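Local atomic coordinates of acetyl-CoA acetyltransferase A (Ascaris suum, PDB entry 6BJA), a protein that belongs to the thiolase family and has acetyl-CoA C-acetyltransferase activity, probably working through an acyl-thioester enzyme intermediate in lipid metabolism. Residues P161-V170 with F240-I248; Y173-A184 with S327-E336. All coordinates share one frame; numbering follows the deposited sequence.

Contact 1: residues P161-V170 with F240-I248; sequences PMGLCAEKTV and FLKDGSGTI
Glu-167 reaches from helix 162-172 into the loop 240-248 and grips it at Thr-247 and Ile-248 with both carboxylate oxygens. Its chain is folded by the turn about CB-CG (chi2 -77°), which brings the carboxylate against the loop backbone. OE2 accepts the backbone N of Thr-247 on its syn side at 2.8 Å, and the N of Ile-248 from above the carboxylate plane at 2.9 Å; both bonds are nearly straight. OE1 takes the hydroxyl OG1 of Thr-247 at 2.8 Å, on the syn side but tilted from the plane. Threonine suits this place because OG1 bonds to the acid while CG2 rests against CG1 of Val-170. Water 1 adds a further bond to OE2 and joins it to Phe-240 N and Ile-248 O.

Nearer the start of the helix, the Phe-240 ring lies flat on the backbone. CA of Gly-163 stands over the ring centre, 3.7 Å from the centroid, in a CH-pi contact; having no side chain, this glycine lets the ring lie directly against its CA. CB of Pro-161, the N-cap residue, meets the ring obliquely at CD1. Alongside, Leu-164 and Leu-241 cross at about a right angle, CD1 of the former 3.8 Å from CB of the latter, and Leu-241 also leans on the aliphatic part of Glu-167. CD1 of Ile-248 meets CB of Ala-166 on the helix at 3.7 Å, close to O of Gly-163.

Phe-240 and Met-162 also touch bound coenzyme A, so the contact borders the coenzyme A pocket. A buried acid receiving three protein donors and a water is probably stabilised as the anion, and its bonds tie an otherwise irregular loop to the helix.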
# COMPACT_ATOMS: atom_id res chain seq x y z
N PRO A 161 1.06 -17.37 17.01
CA PRO A 161 2.33 -17.79 16.42
C PRO A 161 2.67 -19.24 16.76
O PRO A 161 2.36 -19.70 17.85
CB PRO A 161 3.34 -16.84 17.06
CG PRO A 161 2.53 -15.66 17.49
CD PRO A 161 1.22 -16.20 17.89
N MET A 162 3.33 -19.94 15.84
CA MET A 162 3.75 -21.30 16.13
C MET A 162 4.63 -21.33 17.40
O MET A 162 4.56 -22.29 18.16
CB MET A 162 4.48 -21.91 14.94
CG MET A 162 3.53 -22.29 13.75
SD MET A 162 4.47 -23.06 12.42
CE MET A 162 5.55 -21.75 11.86
N GLY A 163 5.42 -20.29 17.63
CA GLY A 163 6.25 -20.27 18.83
C GLY A 163 5.46 -20.21 20.13
O GLY A 163 5.92 -20.71 21.16
N LEU A 164 4.29 -19.59 20.11
CA LEU A 164 3.42 -19.62 21.29
C LEU A 164 2.85 -21.00 21.48
O LEU A 164 2.77 -21.49 22.60
CB LEU A 164 2.29 -18.60 21.16
CG LEU A 164 1.37 -18.51 22.38
CD1 LEU A 164 2.15 -18.25 23.68
CD2 LEU A 164 0.35 -17.41 22.16
N CYS A 165 2.42 -21.64 20.40
CA CYS A 165 1.97 -23.02 20.45
C CYS A 165 3.05 -23.93 21.05
O CYS A 165 2.77 -24.81 21.86
CB CYS A 165 1.61 -23.52 19.06
SG CYS A 165 0.16 -22.67 18.31
N ALA A 166 4.28 -23.74 20.63
CA ALA A 166 5.35 -24.63 21.07
C ALA A 166 5.60 -24.53 22.58
O ALA A 166 6.14 -25.46 23.18
CB ALA A 166 6.61 -24.34 20.28
N GLU A 167 5.26 -23.39 23.17
CA GLU A 167 5.36 -23.24 24.63
C GLU A 167 4.52 -24.28 25.35
O GLU A 167 4.86 -24.69 26.47
CB GLU A 167 4.95 -21.85 25.09
CG GLU A 167 5.90 -20.71 24.73
CD GLU A 167 7.15 -20.63 25.61
OE1 GLU A 167 7.40 -21.57 26.41
OE2 GLU A 167 7.87 -19.63 25.46
N LYS A 168 3.41 -24.72 24.75
CA LYS A 168 2.62 -25.77 25.38
C LYS A 168 3.44 -27.05 25.53
O LYS A 168 3.40 -27.73 26.57
CB LYS A 168 1.32 -26.04 24.58
CG LYS A 168 0.51 -27.20 25.16
CD LYS A 168 -0.79 -27.41 24.45
CE LYS A 168 -1.61 -28.52 25.11
NZ LYS A 168 -0.92 -29.85 25.12
N THR A 169 4.22 -27.37 24.51
CA THR A 169 5.01 -28.59 24.49
C THR A 169 6.14 -28.45 25.50
O THR A 169 6.49 -29.40 26.20
CB THR A 169 5.53 -28.89 23.07
OG1 THR A 169 4.39 -29.00 22.19
CG2 THR A 169 6.36 -30.18 23.05
N VAL A 170 6.70 -27.25 25.59
CA VAL A 170 7.71 -26.96 26.61
C VAL A 170 7.14 -27.33 27.98
O VAL A 170 7.78 -28.06 28.75
CB VAL A 170 8.13 -25.47 26.60
CG1 VAL A 170 8.99 -25.15 27.84
CG2 VAL A 170 8.92 -25.13 25.33
N PHE A 240 7.33 -14.99 22.60
CA PHE A 240 5.96 -15.41 22.29
C PHE A 240 5.03 -15.42 23.48
O PHE A 240 3.82 -15.19 23.33
CB PHE A 240 6.00 -16.80 21.66
CG PHE A 240 6.81 -16.85 20.41
CD1 PHE A 240 6.35 -16.26 19.25
CD2 PHE A 240 8.04 -17.47 20.39
CE1 PHE A 240 7.09 -16.29 18.11
CE2 PHE A 240 8.79 -17.50 19.25
CZ PHE A 240 8.31 -16.91 18.08
N LEU A 241 5.57 -15.68 24.67
CA LEU A 241 4.77 -15.79 25.87
C LEU A 241 5.39 -14.89 26.92
O LEU A 241 6.54 -15.09 27.31
CB LEU A 241 4.72 -17.25 26.35
CG LEU A 241 3.97 -17.55 27.65
CD1 LEU A 241 2.54 -17.03 27.60
CD2 LEU A 241 3.99 -19.04 27.92
N LYS A 242 4.64 -13.89 27.37
CA LYS A 242 5.23 -12.82 28.16
C LYS A 242 4.60 -12.68 29.54
O LYS A 242 4.71 -11.64 30.18
CB LYS A 242 5.13 -11.50 27.39
CG LYS A 242 5.77 -11.58 26.01
CD LYS A 242 5.29 -10.48 25.11
CE LYS A 242 5.91 -10.60 23.73
NZ LYS A 242 7.36 -10.35 23.79
N ASP A 243 3.98 -13.76 30.00
CA ASP A 243 3.30 -13.77 31.29
C ASP A 243 4.23 -14.20 32.42
O ASP A 243 3.79 -14.42 33.54
CB ASP A 243 2.07 -14.68 31.24
CG ASP A 243 2.42 -16.16 31.19
OD1 ASP A 243 3.61 -16.53 31.06
OD2 ASP A 243 1.47 -16.97 31.28
N GLY A 244 5.52 -14.34 32.09
CA GLY A 244 6.52 -14.73 33.06
C GLY A 244 6.94 -16.19 32.98
O GLY A 244 7.96 -16.56 33.55
N SER A 245 6.16 -17.00 32.27
CA SER A 245 6.43 -18.44 32.17
C SER A 245 7.05 -18.81 30.83
O SER A 245 7.27 -19.99 30.56
CB SER A 245 5.16 -19.24 32.37
OG SER A 245 4.29 -19.06 31.26
N GLY A 246 7.32 -17.81 30.01
CA GLY A 246 7.86 -18.04 28.68
C GLY A 246 9.28 -18.56 28.69
O GLY A 246 10.03 -18.34 29.64
N THR A 247 9.65 -19.26 27.61
CA THR A 247 10.99 -19.86 27.50
C THR A 247 11.60 -19.71 26.11
O THR A 247 12.82 -19.73 25.94
CB THR A 247 10.95 -21.36 27.82
OG1 THR A 247 10.12 -22.03 26.86
CG2 THR A 247 10.41 -21.61 29.20
N ILE A 248 10.75 -19.56 25.10
CA ILE A 248 11.24 -19.49 23.73
C ILE A 248 11.60 -18.05 23.36
O ILE A 248 10.82 -17.11 23.56
CB ILE A 248 10.19 -20.07 22.75
CG1 ILE A 248 9.90 -21.53 23.10
CG2 ILE A 248 10.68 -19.95 21.30
CD1 ILE A 248 8.82 -22.19 22.24
O HOH W 1 8.17 -17.25 24.35

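Contact 2: residues Y173-A184 with S327-E336; sequences YAFTREQLDAYA and SVTGLAFIKE. With ACT (acetate ion), chain B.
Leu-331 and Phe-175 lead the apolar packing: CB of Leu-331 lies over one face of the ring, 4.0 Å from its centroid, and CB of Tyr-173 over the opposite face, both offset toward the rim. The branched end of Leu-331 serves two more partners, CD1 touching Leu-180 CD1 and CD2 touching Tyr-183 CD2, both at 3.7 Å. Tyr-183 is a knob in a hole formed by Ser-327, Gly-330, Leu-331 and Ile-334; with CG anti to its backbone N (chi1 -176°), the ring reaches across helix 327-336, and glycine makes room for OH, which bonds to Glu-324.

Polar bonds are few. Tyr-173 OH donates to Glu-336 OE1 at 2.6 Å, meeting it from above the carboxylate plane, with ring and carboxylate almost perpendicular. Water 2 donates to the same hydroxyl. Ser-327 OG lies 3.2 Å from Leu-180 O but also bonds to Asn-252 O. Thr-176 and Gln-179 form a capping box.

Helices 177-184 and 327-336 cross at 101°, axes 9.2 Å apart, bringing the N-terminal thiolase family region against the C-terminal one. Helix 162-172 packs against Phe-175, Leu-180 and Val-328, while helix 298-310 meets Phe-333 and Glu-336.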
# COMPACT_ATOMS: atom_id res chain seq x y z
N TYR A 173 6.52 -31.20 28.75
CA TYR A 173 7.73 -31.99 29.02
C TYR A 173 8.54 -31.45 30.19
O TYR A 173 9.59 -32.00 30.51
CB TYR A 173 8.63 -32.04 27.78
CG TYR A 173 8.19 -33.05 26.75
CD1 TYR A 173 8.62 -34.36 26.80
CD2 TYR A 173 7.34 -32.68 25.72
CE1 TYR A 173 8.21 -35.29 25.86
CE2 TYR A 173 6.92 -33.60 24.78
CZ TYR A 173 7.35 -34.90 24.84
OH TYR A 173 6.91 -35.80 23.88
N ALA A 174 8.06 -30.36 30.80
CA ALA A 174 8.74 -29.67 31.89
C ALA A 174 10.13 -29.22 31.47
O ALA A 174 11.08 -29.18 32.27
CB ALA A 174 8.80 -30.58 33.13
N PHE A 175 10.27 -28.85 30.20
CA PHE A 175 11.52 -28.28 29.74
C PHE A 175 11.72 -26.87 30.28
O PHE A 175 10.77 -26.18 30.67
CB PHE A 175 11.59 -28.25 28.20
CG PHE A 175 11.73 -29.60 27.55
CD1 PHE A 175 12.57 -30.58 28.06
CD2 PHE A 175 11.03 -29.88 26.39
CE1 PHE A 175 12.68 -31.83 27.41
CE2 PHE A 175 11.15 -31.10 25.76
CZ PHE A 175 11.97 -32.07 26.25
N THR A 176 12.98 -26.47 30.33
CA THR A 176 13.40 -25.21 30.91
C THR A 176 14.12 -24.32 29.92
O THR A 176 14.69 -24.79 28.93
CB THR A 176 14.34 -25.44 32.10
OG1 THR A 176 15.52 -26.13 31.65
CG2 THR A 176 13.68 -26.29 33.16
N ARG A 177 14.07 -23.02 30.18
CA ARG A 177 14.87 -22.04 29.45
C ARG A 177 16.32 -22.50 29.33
O ARG A 177 16.97 -22.39 28.27
CB ARG A 177 14.79 -20.69 30.16
CG ARG A 177 15.68 -19.60 29.64
CD ARG A 177 15.34 -19.20 28.20
NE ARG A 177 16.20 -18.09 27.78
CZ ARG A 177 15.92 -16.80 27.97
NH1 ARG A 177 14.78 -16.43 28.54
NH2 ARG A 177 16.77 -15.88 27.59
N GLU A 178 16.84 -23.00 30.45
CA GLU A 178 18.20 -23.49 30.47
C GLU A 178 18.46 -24.60 29.46
O GLU A 178 19.48 -24.55 28.74
CB GLU A 178 18.55 -23.97 31.89
CG GLU A 178 18.70 -22.84 32.89
CD GLU A 178 17.40 -22.29 33.49
OE1 GLU A 178 16.29 -22.77 33.17
OE2 GLU A 178 17.50 -21.36 34.33
N GLN A 179 17.56 -25.57 29.37
CA GLN A 179 17.69 -26.64 28.37
C GLN A 179 17.51 -26.13 26.95
O GLN A 179 18.25 -26.54 26.06
CB GLN A 179 16.69 -27.75 28.61
CG GLN A 179 16.93 -28.55 29.89
CD GLN A 179 15.73 -29.35 30.26
OE1 GLN A 179 14.72 -28.79 30.67
NE2 GLN A 179 15.81 -30.67 30.09
N LEU A 180 16.53 -25.25 26.74
CA LEU A 180 16.29 -24.73 25.38
C LEU A 180 17.52 -23.94 24.89
O LEU A 180 17.96 -24.08 23.74
CB LEU A 180 15.03 -23.84 25.33
CG LEU A 180 13.72 -24.54 25.00
CD1 LEU A 180 13.47 -25.74 25.87
CD2 LEU A 180 12.58 -23.53 25.13
N ASP A 181 18.08 -23.12 25.77
CA ASP A 181 19.24 -22.31 25.40
C ASP A 181 20.48 -23.18 25.19
O ASP A 181 21.23 -22.96 24.23
CB ASP A 181 19.54 -21.25 26.47
CG ASP A 181 18.61 -20.05 26.39
OD1 ASP A 181 17.82 -19.94 25.40
OD2 ASP A 181 18.68 -19.20 27.31
N ALA A 182 20.70 -24.17 26.06
CA ALA A 182 21.85 -25.05 25.89
C ALA A 182 21.72 -25.83 24.57
O ALA A 182 22.71 -26.02 23.88
CB ALA A 182 21.98 -26.00 27.06
N TYR A 183 20.51 -26.26 24.24
CA TYR A 183 20.27 -26.96 22.99
C TYR A 183 20.61 -26.08 21.80
O TYR A 183 21.25 -26.52 20.84
CB TYR A 183 18.81 -27.42 22.91
CG TYR A 183 18.55 -28.23 21.67
CD1 TYR A 183 18.28 -27.61 20.46
CD2 TYR A 183 18.60 -29.62 21.69
CE1 TYR A 183 18.08 -28.35 19.31
CE2 TYR A 183 18.40 -30.37 20.53
CZ TYR A 183 18.15 -29.72 19.35
OH TYR A 183 17.96 -30.48 18.21
N ALA A 184 20.18 -24.82 21.85
CA ALA A 184 20.42 -23.90 20.76
C ALA A 184 21.89 -23.66 20.58
O ALA A 184 22.42 -23.75 19.47
CB ALA A 184 19.69 -22.56 21.02
N SER A 327 14.15 -25.04 19.50
CA SER A 327 14.96 -25.96 20.27
C SER A 327 14.08 -27.05 20.90
O SER A 327 14.48 -28.21 21.00
CB SER A 327 15.72 -25.21 21.37
OG SER A 327 16.78 -24.46 20.80
N VAL A 328 12.89 -26.68 21.34
CA VAL A 328 12.02 -27.67 21.96
C VAL A 328 11.64 -28.79 20.99
O VAL A 328 11.39 -29.91 21.41
CB VAL A 328 10.73 -27.02 22.56
CG1 VAL A 328 9.94 -26.22 21.51
CG2 VAL A 328 9.84 -28.08 23.21
N THR A 329 11.63 -28.50 19.67
CA THR A 329 11.33 -29.55 18.71
C THR A 329 12.33 -30.70 18.81
O THR A 329 11.96 -31.88 18.81
CB THR A 329 11.35 -28.99 17.29
OG1 THR A 329 10.70 -27.71 17.29
CG2 THR A 329 10.64 -29.93 16.31
N GLY A 330 13.61 -30.35 18.89
CA GLY A 330 14.65 -31.34 19.04
C GLY A 330 14.60 -32.07 20.37
O GLY A 330 14.66 -33.29 20.43
N LEU A 331 14.49 -31.29 21.44
CA LEU A 331 14.44 -31.87 22.78
C LEU A 331 13.27 -32.83 22.97
O LEU A 331 13.41 -33.91 23.54
CB LEU A 331 14.36 -30.77 23.82
CG LEU A 331 15.67 -30.00 24.01
CD1 LEU A 331 15.43 -28.75 24.81
CD2 LEU A 331 16.75 -30.88 24.68
N ALA A 332 12.10 -32.44 22.48
CA ALA A 332 10.91 -33.27 22.65
C ALA A 332 11.08 -34.58 21.89
O ALA A 332 10.70 -35.65 22.37
CB ALA A 332 9.67 -32.53 22.19
N PHE A 333 11.63 -34.50 20.68
CA PHE A 333 11.81 -35.67 19.84
C PHE A 333 12.76 -36.66 20.51
O PHE A 333 12.46 -37.86 20.59
CB PHE A 333 12.35 -35.18 18.48
CG PHE A 333 12.52 -36.24 17.43
CD1 PHE A 333 11.42 -36.69 16.69
CD2 PHE A 333 13.79 -36.69 17.08
CE1 PHE A 333 11.59 -37.62 15.66
CE2 PHE A 333 13.96 -37.63 16.06
CZ PHE A 333 12.86 -38.09 15.35
N ILE A 334 13.91 -36.15 20.95
CA ILE A 334 14.94 -36.96 21.60
C ILE A 334 14.38 -37.61 22.87
O ILE A 334 14.62 -38.80 23.11
CB ILE A 334 16.16 -36.09 21.90
CG1 ILE A 334 16.86 -35.70 20.60
CG2 ILE A 334 17.16 -36.82 22.79
CD1 ILE A 334 17.87 -34.61 20.77
N LYS A 335 13.65 -36.84 23.65
CA LYS A 335 13.10 -37.36 24.90
C LYS A 335 12.04 -38.42 24.67
O LYS A 335 12.03 -39.48 25.31
CB LYS A 335 12.53 -36.22 25.75
CG LYS A 335 12.15 -36.63 27.17
CD LYS A 335 13.43 -37.02 27.90
CE LYS A 335 13.21 -37.52 29.30
NZ LYS A 335 14.56 -37.98 29.77
N GLU A 336 11.13 -38.14 23.75
CA GLU A 336 10.02 -39.06 23.51
C GLU A 336 10.49 -40.40 22.96
O GLU A 336 9.98 -41.45 23.35
CB GLU A 336 9.03 -38.40 22.56
CG GLU A 336 7.78 -39.21 22.37
CD GLU A 336 6.92 -39.28 23.61
OE1 GLU A 336 6.98 -38.36 24.45
OE2 GLU A 336 6.16 -40.26 23.72
C ACT B . 14.50 -12.98 30.43
O ACT B . 13.59 -12.14 30.20
OXT ACT B . 14.14 -14.18 30.52
CH3 ACT B . 15.93 -12.57 30.62
O HOH W 2 7.48 -35.61 21.02

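How the contacts relate
Both contacts are partly buried, and they adjoin on one side of the chain's centre. Helix 162-172 supplies one side of contact 1 and runs on through a Schellman turn into contact 2, where Val-170 O probably bonds to Phe-175 N. Val-170 also packs on Val-328, and Thr-247 on Leu-180, so the two interfaces share a seam. Their chemistry follows their setting: contact 1 fastens an irregular loop beside the coenzyme A pocket with a buried carboxylate, whereas contact 2 joins helix 177-197 and the loop before it to helix 327-337, mainly by apolar side chains, and keeps its tyrosine-glutamate bond toward the margin. Contact 2 spans both thiolase family regions; contact 1 lies wholly in the N-terminal one.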